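PDB 4TUF: major extracellular endoglucanase from Xanthomonas campestris pv. campestris, which cleaves internal beta-1,4-glucosidic linkages of cellulose, lichenin and cereal beta-D-glucans by hydrolysis, the work of the TIM-barrel catalytic domain described here. Local coordinates for residues A161-W164 and G165-N168; W173-A176 and A177-G180. All blocks are in the same frame, centred on the assembly; numbering follows the deposited sequence.

Interaction 1. Residues A161-W164 and G165-N168; sequences AATW and GTGN. With 2HP (dihydrogenphosphate ion), chain H.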
loop_
_atom_site.group_PDB
_atom_site.type_symbol
_atom_site.label_atom_id
_atom_site.label_comp_id
_atom_site.label_asym_id
_atom_site.label_seq_id
_atom_site.Cartn_x
_atom_site.Cartn_y
_atom_site.Cartn_z
ATOM N N ALA A 161 -4.487 7.677 -17.775
ATOM C CA ALA A 161 -5.675 7.433 -18.581
ATOM C C ALA A 161 -6.799 6.809 -17.756
ATOM O O ALA A 161 -7.954 6.780 -18.188
ATOM C CB ALA A 161 -5.330 6.550 -19.770
ATOM N N ALA A 162 -6.462 6.325 -16.565
ATOM C CA ALA A 162 -7.447 5.705 -15.684
ATOM C C ALA A 162 -8.589 6.665 -15.387
ATOM O O ALA A 162 -8.365 7.836 -15.088
ATOM C CB ALA A 162 -6.787 5.243 -14.389
ATOM N N THR A 163 -9.815 6.175 -15.494
ATOM C CA THR A 163 -10.973 6.986 -15.143
ATOM C C THR A 163 -11.888 6.218 -14.191
ATOM O O THR A 163 -11.571 5.107 -13.767
ATOM C CB THR A 163 -11.769 7.419 -16.385
ATOM O OG1 THR A 163 -12.219 6.259 -17.098
ATOM C CG2 THR A 163 -10.905 8.280 -17.309
ATOM N N TRP A 164 -13.021 6.821 -13.859
ATOM C CA TRP A 164 -13.935 6.261 -12.876
ATOM C C TRP A 164 -15.351 6.738 -13.186
ATOM O O TRP A 164 -15.649 7.928 -13.078
ATOM C CB TRP A 164 -13.504 6.676 -11.470
ATOM C CG TRP A 164 -14.279 6.071 -10.332
ATOM C CD1 TRP A 164 -15.634 5.978 -10.213
ATOM C CD2 TRP A 164 -13.735 5.523 -9.127
ATOM N NE1 TRP A 164 -15.968 5.387 -9.018
ATOM C CE2 TRP A 164 -14.820 5.098 -8.333
ATOM C CE3 TRP A 164 -12.437 5.341 -8.646
ATOM C CZ2 TRP A 164 -14.644 4.502 -7.091
ATOM C CZ3 TRP A 164 -12.266 4.750 -7.412
ATOM C CH2 TRP A 164 -13.361 4.334 -6.650
ATOM N N GLY A 165 -16.208 5.808 -13.596
ATOM C CA GLY A 165 -17.613 6.084 -13.826
ATOM C C GLY A 165 -17.952 6.912 -15.050
ATOM O O GLY A 165 -18.941 7.649 -15.044
ATOM N N THR A 166 -17.152 6.789 -16.106
ATOM C CA THR A 166 -17.384 7.559 -17.329
ATOM C C THR A 166 -18.111 6.755 -18.403
ATOM O O THR A 166 -18.466 7.290 -19.451
ATOM C CB THR A 166 -16.065 8.069 -17.932
ATOM O OG1 THR A 166 -15.273 6.951 -18.356
ATOM C CG2 THR A 166 -15.290 8.879 -16.912
ATOM N N GLY A 167 -18.323 5.468 -18.144
ATOM C CA GLY A 167 -18.960 4.600 -19.119
ATOM C C GLY A 167 -17.984 4.069 -20.155
ATOM O O GLY A 167 -18.382 3.401 -21.112
ATOM N N ASN A 168 -16.700 4.364 -19.967
ATOM C CA ASN A 168 -15.665 3.904 -20.889
ATOM C C ASN A 168 -14.926 2.695 -20.341
ATOM O O ASN A 168 -14.124 2.825 -19.416
ATOM C CB ASN A 168 -14.675 5.024 -21.182
ATOM C CG ASN A 168 -13.731 4.675 -22.295
ATOM O OD1 ASN A 168 -14.145 4.511 -23.440
ATOM N ND2 ASN A 168 -12.452 4.567 -21.975
HETATM P P 2HP H . -18.487 0.641 -18.113
HETATM O O1 2HP H . -18.387 -0.870 -18.095
HETATM O O2 2HP H . -19.493 1.109 -17.080
HETATM O O3 2HP H . -17.141 1.244 -17.793
HETATM O O4 2HP H . -18.917 1.082 -19.496
#

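Interaction 2. Residues W173-A176 and A177-G180; sequences WNKA and AERG. With 2HP (dihydrogenphosphate ion), chain H.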
loop_
_atom_site.group_PDB
_atom_site.type_symbol
_atom_site.label_atom_id
_atom_site.label_comp_id
_atom_site.label_asym_id
_atom_site.label_seq_id
_atom_site.Cartn_x
_atom_site.Cartn_y
_atom_site.Cartn_z
ATOM N N TRP A 173 -11.439 2.473 -13.958
ATOM C CA TRP A 173 -10.834 1.720 -12.867
ATOM C C TRP A 173 -11.866 1.109 -11.925
ATOM O O TRP A 173 -11.650 0.020 -11.386
ATOM C CB TRP A 173 -9.881 2.619 -12.078
ATOM C CG TRP A 173 -9.443 2.047 -10.765
ATOM C CD1 TRP A 173 -9.542 2.642 -9.543
ATOM C CD2 TRP A 173 -8.839 0.764 -10.539
ATOM N NE1 TRP A 173 -9.039 1.815 -8.569
ATOM C CE2 TRP A 173 -8.602 0.655 -9.151
ATOM C CE3 TRP A 173 -8.479 -0.302 -11.372
ATOM C CZ2 TRP A 173 -8.026 -0.480 -8.577
ATOM C CZ3 TRP A 173 -7.904 -1.431 -10.798
ATOM C CH2 TRP A 173 -7.687 -1.509 -9.415
ATOM N N ASN A 174 -12.985 1.801 -11.723
ATOM C CA ASN A 174 -14.009 1.313 -10.800
ATOM C C ASN A 174 -14.550 -0.055 -11.210
ATOM O O ASN A 174 -14.706 -0.943 -10.378
ATOM C CB ASN A 174 -15.162 2.313 -10.688
ATOM C CG ASN A 174 -15.732 2.695 -12.031
ATOM O OD1 ASN A 174 -14.991 3.037 -12.955
ATOM N ND2 ASN A 174 -17.058 2.633 -12.156
ATOM N N LYS A 175 -14.814 -0.227 -12.499
ATOM C CA LYS A 175 -15.346 -1.489 -12.990
ATOM C C LYS A 175 -14.291 -2.590 -12.961
ATOM O O LYS A 175 -14.596 -3.748 -12.665
ATOM C CB LYS A 175 -15.892 -1.316 -14.404
ATOM C CG LYS A 175 -16.919 -0.205 -14.514
ATOM C CD LYS A 175 -18.067 -0.399 -13.534
ATOM C CE LYS A 175 -19.019 -1.484 -13.990
ATOM N NZ LYS A 175 -20.249 -1.489 -13.151
ATOM N N ALA A 176 -13.049 -2.228 -13.268
ATOM C CA ALA A 176 -11.956 -3.189 -13.223
ATOM C C ALA A 176 -11.720 -3.666 -11.791
ATOM O O ALA A 176 -11.351 -4.818 -11.569
ATOM C CB ALA A 176 -10.700 -2.589 -13.798
ATOM N N ALA A 177 -11.955 -2.785 -10.822
ATOM C CA ALA A 177 -11.795 -3.142 -9.413
ATOM C C ALA A 177 -12.904 -4.079 -8.955
ATOM O O ALA A 177 -12.689 -4.948 -8.112
ATOM C CB ALA A 177 -11.769 -1.901 -8.552
ATOM N N GLU A 178 -14.096 -3.890 -9.510
ATOM C CA GLU A 178 -15.216 -4.777 -9.227
ATOM C C GLU A 178 -14.921 -6.187 -9.721
ATOM O O GLU A 178 -15.204 -7.165 -9.032
ATOM C CB GLU A 178 -16.495 -4.247 -9.864
ATOM C CG GLU A 178 -16.939 -2.922 -9.289
ATOM C CD GLU A 178 -18.147 -2.347 -9.997
ATOM O OE1 GLU A 178 -18.696 -1.333 -9.507
ATOM O OE2 GLU A 178 -18.542 -2.906 -11.042
ATOM N N ARG A 179 -14.339 -6.286 -10.913
ATOM C CA ARG A 179 -14.018 -7.585 -11.491
ATOM C C ARG A 179 -12.862 -8.245 -10.731
ATOM O O ARG A 179 -12.854 -9.457 -10.530
ATOM C CB ARG A 179 -13.689 -7.444 -12.982
ATOM C CG ARG A 179 -14.843 -6.898 -13.807
ATOM C CD ARG A 179 -14.632 -7.043 -15.314
ATOM N NE ARG A 179 -13.657 -6.109 -15.878
ATOM C CZ ARG A 179 -13.912 -4.838 -16.184
ATOM N NH1 ARG A 179 -15.113 -4.329 -15.960
ATOM N NH2 ARG A 179 -12.962 -4.068 -16.704
ATOM N N GLY A 180 -11.895 -7.443 -10.302
ATOM C CA GLY A 180 -10.816 -7.941 -9.468
ATOM C C GLY A 180 -11.334 -8.406 -8.121
ATOM O O GLY A 180 -10.931 -9.453 -7.610
HETATM P P 2HP H . -18.487 0.641 -18.113
HETATM O O1 2HP H . -18.387 -0.870 -18.095
HETATM O O2 2HP H . -19.493 1.109 -17.080
HETATM O O3 2HP H . -17.141 1.244 -17.793
HETATM O O4 2HP H . -18.917 1.082 -19.496
HETATM O O HOH W 1 -18.407 1.638 -9.705
#

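Interaction 1. Residues A161-W164 and G165-N168
Thr163 and Thr166 face each other across a tight turn in the loop leading from barrel strand 149-153 to helix 173-187, a turn whose later residues, Gly167 and Asn168, border a bound dihydrogenphosphate ion. The two side chains cross at about a right angle. Their hydroxyls, Thr163 OG1 and Thr166 OG1, lie 3.4 Å apart, and beside them Thr166 CG2 rests on Thr163 CB at 3.8 Å. Both hydroxyls are hydrogen-bonded to the same oxygen, OD1 of Asp172, so one carboxylate draws the two arms of the turn together. The threonines share a rotamer, OG1 standing between the backbone N and the carbonyl carbon (chi1 59° in Thr163, 65° in Thr166), which places both hydroxyls where they meet Asp172 OD1. Threonine suits both places: it puts a hydroxyl at the shared acid while its carbons pack against those of its partner. Thr166 OG1 also accepts a weak bond from Asn168 N, 3.4 Å away.

Trp164 behaves differently. Its CG lies opposite its own nitrogen across the CA-CB bond, and the indole swings out of the turn, leaving CD1 3.4 Å from Gly165 N. The ring packs on Pro218 and Leu219, and its NE1 is satisfied by the carbonyl of Thr222. Glycines carry the chain round the bend: Gly165 and Gly167 both have positive phi, a conformation that glycine adopts easily. Gly167 O comes within 2.9 Å of phosphate O4, and the backbone of Asn168 also borders the ion, in a pocket shared with Ala169, Asp172 and Lys175.

Asp172 and Asn174, whose OD1 receives Gly165 N, thus tie the turn to the start of helix 173-187, while another flank meets Asn201 and Pro202, beyond strand 192-195.

Interaction 2. Residues W173-A176 and A177-G180
Trp173 and Ala177 meet one turn apart at the start of helix 173-187, the helix of the beta-alpha-beta unit between barrel strands 149-153 and 192-195. Regular i to i+4 backbone bonds build this part: Ala177 N donates to Trp173 O at 2.9 Å, and the nitrogens of Glu178, Arg179 and Gly180 bond in the same way to the carbonyls of Asn174, Lys175 and Ala176.

The apolar contact is a CH-pi interaction. Ala177 CB sits over one face of the indole, 4.1 Å from the centroid of the six-membered ring of Trp173 and only 13° off its normal. With CG anti to the backbone nitrogen (chi1 167°), the ring can turn back alongside the helix, and a methyl is small enough to fit beneath it. Trp173 NE1 is held by the carbonyl of Glu196.

Charged and polar groups occupy another side. Lys175 and Glu178 run side by side, and Lys175 NZ makes a salt bridge of 3.1 Å to Glu178 OE2, on the syn side of the carboxylate. The lysine chain, bent in its middle, lays CG 3.6 Å from phosphate O3 while its ammonium turns to the acid. A water accepts from Asn174 ND2 and donates to Glu178 OE1, each at 3.0 Å; Asn225 N also binds OE1. Arg179 folds back so that one face of its guanidinium lies over Lys175 O and Ala176 CA, with NE paired to Glu129.

Both oxygens of Glu178 are therefore engaged, by an ammonium, a water and an amide, which would be expected to favour its ionised form. Lysine and arginine have carboxylate partners too, so the charges of this patch are probably balanced largely by their neighbours.

Overall arrangement
Following the chain from its N terminus, strand 149-153 of the barrel gives way to the loop that carries interaction 1, and the helix bearing interaction 2 begins five residues later. The two are in series, neither nested nor crossed. Interaction 1 closes a turn within the loop; interaction 2 closes only helical turns. Their centres are about 11 Å apart, yet they touch: Thr163 O lies 2.6 Å from Trp173 N in a probable hydrogen bond, and the indoles of Trp164 and Trp173 pack together. The turn is thereby fastened, through Thr163 and Trp164, to the first turn of helix 173-187, and both contacts border one phosphate before the chain continues to strand 192-195.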